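Local coordinates for protein nicotinate-nucleotide diphosphorylase (Carboxylating) (Streptococcus pyogenes GA06023, PDB 5HUO) that transfers the phosphoribosyl group of 5-phospho-alpha-D-ribose 1-diphosphate to quinolinate with loss of carbon dioxide, yielding nicotinate ribonucleotide for NAD(+) biosynthesis, at residues Thr31-Thr34 / Pro35-Asp39; Ala80-Thr83 / Val84-Val88; Cys128-Val131 / Ala132-Phe135; Ala177-Gly181 / Gly182-His186. One frame throughout, in Å; residues are numbered along the deposited sequence.

Contact 1. Residues Thr31-Thr34 / Pro35-Asp39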
# COMPACT_ATOMS: atom_id res chain seq x y z
N THR A 31 -5.87 -1.46 28.35
CA THR A 31 -6.85 -1.10 27.28
C THR A 31 -6.58 -1.90 26.00
O THR A 31 -5.47 -1.86 25.45
CB THR A 31 -6.82 0.41 26.94
OG1 THR A 31 -7.41 1.16 28.01
CG2 THR A 31 -7.60 0.73 25.63
N ASP A 32 -7.61 -2.55 25.48
CA ASP A 32 -7.41 -3.55 24.43
C ASP A 32 -7.00 -2.98 23.08
O ASP A 32 -7.21 -1.80 22.81
CB ASP A 32 -8.67 -4.37 24.25
CG ASP A 32 -8.37 -5.83 23.99
OD1 ASP A 32 -7.27 -6.18 23.44
OD2 ASP A 32 -9.25 -6.63 24.34
N LEU A 33 -6.41 -3.80 22.23
CA LEU A 33 -6.03 -3.37 20.89
C LEU A 33 -7.23 -3.39 19.95
O LEU A 33 -8.02 -4.32 20.00
CB LEU A 33 -4.92 -4.27 20.32
CG LEU A 33 -3.55 -4.16 20.98
CD1 LEU A 33 -2.58 -5.11 20.33
CD2 LEU A 33 -3.03 -2.73 20.91
N THR A 34 -7.35 -2.36 19.11
CA THR A 34 -8.50 -2.14 18.21
C THR A 34 -8.29 -2.62 16.78
O THR A 34 -7.17 -2.73 16.34
CB THR A 34 -8.92 -0.65 18.16
OG1 THR A 34 -7.93 0.12 17.49
CG2 THR A 34 -9.07 -0.09 19.52
N PRO A 35 -9.35 -2.89 16.02
CA PRO A 35 -9.07 -3.38 14.64
C PRO A 35 -8.33 -2.38 13.78
O PRO A 35 -7.49 -2.74 12.98
CB PRO A 35 -10.46 -3.59 14.06
CG PRO A 35 -11.25 -3.98 15.25
CD PRO A 35 -10.78 -3.09 16.35
N PHE A 36 -8.65 -1.12 13.95
CA PHE A 36 -7.90 -0.10 13.25
C PHE A 36 -6.38 -0.23 13.43
O PHE A 36 -5.59 0.00 12.51
CB PHE A 36 -8.30 1.26 13.76
CG PHE A 36 -7.37 2.32 13.28
CD1 PHE A 36 -7.50 2.81 11.99
CD2 PHE A 36 -6.32 2.79 14.11
CE1 PHE A 36 -6.62 3.77 11.52
CE2 PHE A 36 -5.45 3.75 13.67
CZ PHE A 36 -5.58 4.22 12.35
N GLN A 37 -5.99 -0.53 14.65
CA GLN A 37 -4.60 -0.67 14.97
C GLN A 37 -3.98 -1.93 14.43
O GLN A 37 -2.80 -1.92 14.05
CB GLN A 37 -4.42 -0.73 16.46
CG GLN A 37 -4.36 0.58 17.20
CD GLN A 37 -4.32 0.41 18.71
OE1 GLN A 37 -5.14 -0.26 19.28
NE2 GLN A 37 -3.36 1.06 19.37
N ILE A 38 -4.73 -3.03 14.40
CA ILE A 38 -4.10 -4.39 14.12
C ILE A 38 -4.41 -5.04 12.79
O ILE A 38 -3.64 -5.83 12.29
CB ILE A 38 -4.41 -5.39 15.25
CG1 ILE A 38 -5.90 -5.73 15.25
CG2 ILE A 38 -4.02 -4.82 16.58
CD1 ILE A 38 -6.28 -6.79 16.26
N ASP A 39 -5.52 -4.65 12.18
CA ASP A 39 -5.97 -5.30 10.95
C ASP A 39 -4.92 -5.43 9.84
O ASP A 39 -4.77 -6.51 9.29
CB ASP A 39 -7.21 -4.63 10.40
CG ASP A 39 -8.48 -5.07 11.10
OD1 ASP A 39 -8.43 -5.71 12.17
OD2 ASP A 39 -9.57 -4.74 10.55
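Gln37 reaches back over the start of its own helix to hold the backbone of Thr34. Its CG stands anti to the carbonyl carbon (chi1 -83°) and the chain is extended beyond it, which carries the amide toward the incoming loop. There OE1 takes the Thr34 N-H at 3.1 Å on an almost straight path, in the carbonyl plane. Thr34 OG1 gives the same oxygen a second, weak bond of 3.3 Å, while Gln37 NE2 turns to the backbone O of Ser52 of a second subunit. The buried side is apolar: Leu33 crosses Ile38, with Leu33 CB 3.9 Å from Ile38 CG2, and both lean on Phe173 of helix 171-180. The outer side is looser. Pro35 is exposed, its CB directed away from the loop; with no N-H to offer, proline suits a first turn whose early amides have no preceding helical carbonyl. The backbone closes the turn as Ile38 N donates to Thr34 O at 3.1 Å. With Thr34 as N-cap, the Gln37 side chain supplies one half of a capping box, and the flanking Leu33-Ile38 pair forms the hydrophobic staple typical of helix N-termini.

Contact 2. Residues Ala80-Thr83 / Val84-Val88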
# COMPACT_ATOMS: atom_id res chain seq x y z
N ALA A 80 -2.21 -13.00 27.09
CA ALA A 80 -2.20 -11.70 26.35
C ALA A 80 -2.38 -11.94 24.88
O ALA A 80 -1.78 -12.85 24.32
CB ALA A 80 -0.90 -10.92 26.61
N GLY A 81 -3.17 -11.07 24.27
CA GLY A 81 -3.43 -11.14 22.83
C GLY A 81 -4.65 -11.94 22.41
O GLY A 81 -4.78 -12.34 21.28
N LEU A 82 -5.55 -12.15 23.31
CA LEU A 82 -6.76 -12.96 23.03
C LEU A 82 -7.65 -12.36 21.90
O LEU A 82 -8.10 -13.08 21.05
CB LEU A 82 -7.61 -13.11 24.28
CG LEU A 82 -8.78 -14.08 24.14
CD1 LEU A 82 -8.26 -15.52 24.01
CD2 LEU A 82 -9.70 -14.00 25.33
N THR A 83 -7.86 -11.05 21.92
CA THR A 83 -8.69 -10.45 20.91
C THR A 83 -7.91 -10.37 19.60
O THR A 83 -8.53 -10.33 18.51
CB THR A 83 -9.28 -9.07 21.26
OG1 THR A 83 -8.26 -8.13 21.25
CG2 THR A 83 -9.88 -9.05 22.59
N VAL A 84 -6.58 -10.34 19.70
CA VAL A 84 -5.77 -10.41 18.48
C VAL A 84 -5.93 -11.76 17.80
O VAL A 84 -6.18 -11.89 16.63
CB VAL A 84 -4.30 -10.24 18.78
CG1 VAL A 84 -3.50 -10.37 17.51
CG2 VAL A 84 -4.03 -8.89 19.35
N PHE A 85 -5.80 -12.79 18.62
CA PHE A 85 -6.07 -14.20 18.23
C PHE A 85 -7.42 -14.34 17.51
O PHE A 85 -7.50 -14.87 16.41
CB PHE A 85 -6.07 -15.11 19.47
CG PHE A 85 -6.53 -16.49 19.20
CD1 PHE A 85 -5.64 -17.46 18.81
CD2 PHE A 85 -7.85 -16.84 19.37
CE1 PHE A 85 -6.09 -18.76 18.56
CE2 PHE A 85 -8.29 -18.12 19.18
CZ PHE A 85 -7.42 -19.09 18.76
N GLN A 86 -8.43 -13.78 18.13
CA GLN A 86 -9.78 -13.84 17.58
C GLN A 86 -9.88 -13.15 16.20
O GLN A 86 -10.58 -13.61 15.30
CB GLN A 86 -10.80 -13.21 18.54
CG GLN A 86 -10.97 -14.03 19.79
CD GLN A 86 -12.01 -13.50 20.74
OE1 GLN A 86 -11.69 -13.07 21.85
NE2 GLN A 86 -13.26 -13.50 20.32
N ARG A 87 -9.22 -12.01 16.11
CA ARG A 87 -9.36 -11.13 14.93
C ARG A 87 -8.80 -11.77 13.68
O ARG A 87 -9.28 -11.57 12.60
CB ARG A 87 -8.71 -9.76 15.21
CG ARG A 87 -8.92 -8.76 14.10
CD ARG A 87 -10.38 -8.45 13.87
NE ARG A 87 -10.54 -7.43 12.88
CZ ARG A 87 -11.62 -7.27 12.11
NH1 ARG A 87 -11.65 -6.33 11.18
NH2 ARG A 87 -12.67 -8.02 12.22
N VAL A 88 -7.80 -12.60 13.86
CA VAL A 88 -7.23 -13.33 12.72
C VAL A 88 -8.32 -14.13 12.01
O VAL A 88 -8.40 -14.14 10.78
CB VAL A 88 -6.11 -14.27 13.14
CG1 VAL A 88 -5.64 -15.11 11.96
CG2 VAL A 88 -4.93 -13.51 13.69
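Leu82 and Gln86, one turn apart, cross obliquely, and the glutamine chain passes the carbonyl O of Leu82. Gln86 has CG anti to the carbonyl carbon (chi1 -68°), which sets this CG 3.3 Å from Leu82 O. Beyond it the extended chain brings Gln86 OE1 to 3.8 Å from Leu82 CG. As a long flexible side chain can, Gln86 packs along Leu82 and, outside, on Leu116 of strand 114-119. Phe85 takes the other course. Its CG is anti to the backbone N, which swings the ring away from the preceding turn; Leu82 O lies at the ring's edge, near its plane, and Phe85 CB lies 3.3 Å from that oxygen. These residues open helix 82-92 of the N-terminal domain, which packs between strand 114-119 and helix 122-153: Leu82 and Phe85 press on the strand, and Phe85 also meets the helix. Gly81 is the N-cap, with a positive phi of 92° that glycine adopts readily, and the carboxylate of Asp105 accepts the N-H groups of Gly81 and Leu82. The cap's carbonyl receives Phe85 N at 2.9 Å in a nearly straight bond. Val84, beta-branched and buried, places its CB 3.3 Å from the same Gly81 O.

Contact 3. Residues Cys128-Val131 / Ala132-Phe135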
# COMPACT_ATOMS: atom_id res chain seq x y z
N CYS A 128 -6.58 -20.62 9.49
CA CYS A 128 -6.22 -19.46 10.35
C CYS A 128 -5.42 -19.80 11.62
O CYS A 128 -4.90 -18.90 12.26
CB CYS A 128 -7.47 -18.69 10.77
SG CYS A 128 -8.20 -17.77 9.44
N GLU A 129 -5.37 -21.06 11.96
CA GLU A 129 -4.86 -21.51 13.25
C GLU A 129 -3.45 -21.02 13.61
O GLU A 129 -3.23 -20.40 14.63
CB GLU A 129 -4.92 -23.02 13.27
CG GLU A 129 -4.10 -23.71 14.35
CD GLU A 129 -4.22 -25.25 14.26
OE1 GLU A 129 -3.42 -25.93 14.94
OE2 GLU A 129 -5.11 -25.75 13.49
N ARG A 130 -2.50 -21.26 12.75
CA ARG A 130 -1.05 -21.06 13.04
C ARG A 130 -0.76 -19.58 13.21
O ARG A 130 -0.05 -19.18 14.13
CB ARG A 130 -0.22 -21.70 11.95
CG ARG A 130 1.28 -21.55 11.95
CD ARG A 130 1.94 -21.60 13.30
NE ARG A 130 1.49 -22.71 14.10
CZ ARG A 130 1.44 -22.74 15.44
NH1 ARG A 130 1.82 -21.69 16.20
NH2 ARG A 130 0.96 -23.82 16.02
N VAL A 131 -1.33 -18.75 12.35
CA VAL A 131 -1.11 -17.30 12.45
C VAL A 131 -1.70 -16.75 13.74
O VAL A 131 -1.08 -15.99 14.44
CB VAL A 131 -1.71 -16.54 11.24
CG1 VAL A 131 -1.75 -15.05 11.50
CG2 VAL A 131 -0.87 -16.83 10.00
N ALA A 132 -2.90 -17.19 14.02
CA ALA A 132 -3.58 -16.79 15.23
C ALA A 132 -2.74 -17.17 16.45
O ALA A 132 -2.45 -16.32 17.30
CB ALA A 132 -4.94 -17.37 15.33
N LEU A 133 -2.30 -18.43 16.50
CA LEU A 133 -1.47 -18.90 17.62
C LEU A 133 -0.14 -18.19 17.73
O LEU A 133 0.33 -17.86 18.79
CB LEU A 133 -1.22 -20.40 17.51
CG LEU A 133 -2.41 -21.32 17.85
CD1 LEU A 133 -2.07 -22.73 17.48
CD2 LEU A 133 -2.80 -21.25 19.32
N ASN A 134 0.48 -17.96 16.60
CA ASN A 134 1.74 -17.23 16.57
C ASN A 134 1.62 -15.88 17.26
O ASN A 134 2.48 -15.51 18.06
CB ASN A 134 2.24 -17.05 15.14
CG ASN A 134 2.85 -18.33 14.56
OD1 ASN A 134 3.01 -19.31 15.25
ND2 ASN A 134 3.20 -18.31 13.29
N PHE A 135 0.52 -15.16 17.02
CA PHE A 135 0.31 -13.90 17.75
C PHE A 135 0.14 -14.19 19.22
O PHE A 135 0.85 -13.67 20.03
CB PHE A 135 -0.87 -13.11 17.21
CG PHE A 135 -0.54 -12.27 16.01
CD1 PHE A 135 0.09 -11.07 16.14
CD2 PHE A 135 -0.84 -12.72 14.70
CE1 PHE A 135 0.43 -10.33 15.04
CE2 PHE A 135 -0.51 -11.96 13.59
CZ PHE A 135 0.13 -10.76 13.77
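Arg130 bends twice, at chi2 and chi3, toward Asn134 in the next turn: its first torsion is anti (chi1 176°), while Asn134 keeps CG beside its own backbone N (chi1 -76°). The two side chains therefore cross at about a right angle, and Arg130 NH1 donates to Asn134 OD1 at 2.8 Å along a nearly straight line. The acceptor lies in the guanidinium plane, at its edge, whereas the donor stands above the plane of the amide carbonyl. Asn134 ND2 bonds the backbone O of Arg164 of a fourth subunit, so both ends of the amide are engaged and its rotation is fixed. The second arm of the guanidinium rests on Leu133, three residues on, NH2 lying 3.5 Å from CD1.

Arg130-Asn134 and Val131-Phe135 are i to i+4 pairs of the long helix 122-153, whose backbone bonds include Leu133 N to Glu129 O at 2.9 Å. On another side, Val131 and Phe135 run alongside each other in the same direction, and Val131 CG1 touches the ring edge at CE2, 3.9 Å away. This apolar pair faces helix 35-49, where Ala45 meets both. Ala132, with its single methyl, allows close approach of helix 82-92 through Phe85 and Phe89. Glu129 and Leu133 lie side by side: Glu129 CG packs on Leu133 CD1 at 3.9 Å, using the aliphatic part of the acid, its carboxylate farther along the extended chain.

Contact 4. Residues Ala177-Gly181 / Gly182-His186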
# COMPACT_ATOMS: atom_id res chain seq x y z
N ALA A 177 1.45 -6.12 25.37
CA ALA A 177 1.71 -7.30 26.18
C ALA A 177 2.44 -7.01 27.48
O ALA A 177 2.15 -7.59 28.52
CB ALA A 177 2.54 -8.29 25.39
N VAL A 178 3.40 -6.11 27.41
CA VAL A 178 4.04 -5.62 28.61
C VAL A 178 3.02 -4.98 29.61
O VAL A 178 3.11 -5.19 30.80
CB VAL A 178 5.13 -4.59 28.28
CG1 VAL A 178 5.64 -3.90 29.55
CG2 VAL A 178 6.26 -5.26 27.53
N ARG A 179 2.09 -4.16 29.14
CA ARG A 179 1.10 -3.56 30.05
C ARG A 179 0.25 -4.64 30.65
O ARG A 179 -0.00 -4.66 31.83
CB ARG A 179 0.16 -2.60 29.34
CG ARG A 179 0.86 -1.36 28.89
CD ARG A 179 1.03 -0.36 30.04
NE ARG A 179 -0.18 0.41 30.32
CZ ARG A 179 -0.36 1.12 31.44
NH1 ARG A 179 0.57 1.19 32.36
NH2 ARG A 179 -1.51 1.74 31.65
N VAL A 180 -0.11 -5.60 29.83
CA VAL A 180 -0.94 -6.73 30.27
C VAL A 180 -0.26 -7.49 31.40
O VAL A 180 -0.88 -7.94 32.30
CB VAL A 180 -1.28 -7.65 29.06
CG1 VAL A 180 -2.04 -8.89 29.53
CG2 VAL A 180 -2.11 -6.90 28.03
N GLY A 181 1.04 -7.63 31.32
CA GLY A 181 1.79 -8.41 32.29
C GLY A 181 2.08 -7.64 33.54
O GLY A 181 2.87 -8.11 34.42
N GLY A 182 1.56 -6.42 33.59
CA GLY A 182 1.79 -5.52 34.75
C GLY A 182 2.90 -4.54 34.65
O GLY A 182 3.29 -3.90 35.63
N GLY A 183 3.46 -4.47 33.48
CA GLY A 183 4.56 -3.56 33.20
C GLY A 183 4.00 -2.25 32.71
O GLY A 183 2.78 -2.03 32.61
N TYR A 184 4.93 -1.36 32.37
CA TYR A 184 4.63 -0.02 31.83
C TYR A 184 5.41 0.26 30.55
O TYR A 184 6.48 -0.26 30.32
CB TYR A 184 4.94 1.05 32.88
CG TYR A 184 3.99 1.00 34.03
CD1 TYR A 184 4.14 0.05 35.04
CD2 TYR A 184 2.91 1.87 34.10
CE1 TYR A 184 3.23 -0.05 36.05
CE2 TYR A 184 2.00 1.80 35.14
CZ TYR A 184 2.16 0.84 36.10
OH TYR A 184 1.28 0.79 37.15
N ASN A 185 4.88 1.21 29.80
CA ASN A 185 5.49 1.63 28.52
C ASN A 185 6.38 2.84 28.62
O ASN A 185 6.00 3.91 29.08
CB ASN A 185 4.41 1.87 27.47
CG ASN A 185 3.64 0.60 27.09
OD1 ASN A 185 4.19 -0.52 27.12
ND2 ASN A 185 2.40 0.75 26.73
N HIS A 186 7.56 2.68 28.05
CA HIS A 186 8.45 3.81 27.85
C HIS A 186 7.98 4.49 26.56
O HIS A 186 7.06 4.02 25.91
CB HIS A 186 9.89 3.30 27.76
CG HIS A 186 10.91 4.27 28.24
ND1 HIS A 186 11.01 5.55 27.75
CD2 HIS A 186 11.84 4.17 29.22
CE1 HIS A 186 11.94 6.21 28.41
NE2 HIS A 186 12.46 5.39 29.32
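Gly182 turns the chain out of helix 171-180 in a Schellman motif, two backbone bonds reaching back to Val178 and Arg179 in the last helical turn. Its positive phi of 95° suits glycine, since a CB would press on the preceding carbonyl. Gly182 N donates to Arg179 O at 2.9 Å, with the donor well above the carbonyl plane. Gly183 follows with the longer-span bond, its N giving to Val178 O at 2.8 Å. Gly183, with no side chain, packs its CA on Val178 CG1 at 3.8 Å. The Gly183 carbonyl then points back at the helix, and its O meets Arg179 CA at 3.4 Å in a nearly straight CA-H...O contact.

Tyr184 comes next, tied through its backbone to Val160 and Asp162 beside the parallel sheet of the C-terminal domain. Its ring lies by the edge of the Arg179 guanidinium, the two planes 61° apart. Arg179 bends at chi2 and chi3, and its guanidinium ends beside that ring, though the closeness of the modelled approach is doubtful. Arg179 packs on Tyr217, and Tyr184 on Pro219, of a third subunit. Asn185 continues the loop toward strand 194-196, and its side chain lies across the aliphatic part of Arg179; Asn185 CG rests 3.8 Å from Arg179 CG.

Overall arrangement
Contacts 1, 2 and 3 sit on three helices, 35-49, 82-92 and 122-153, that pack on one another. Contacts 1 and 2, with centres 10 Å apart, are tied by a salt bridge from Asp39 OD2 to Arg87 NH1 (2.7 Å) and a probable hydrogen bond between Asp32 OD1 and Thr83 OG1. Contact 3 packs against contact 2, centres 9 Å apart, through apolar contacts such as Phe85 CD1 on Ala132 CB at 3.6 Å. Contact 4 belongs to the C-terminal domain, about 22 Å from contact 3 between centres, yet Val180 CG1 reaches Ala80 CB of contact 2 at 3.7 Å. As in relatives, the active site is expected at the barrel of the C-terminal domain.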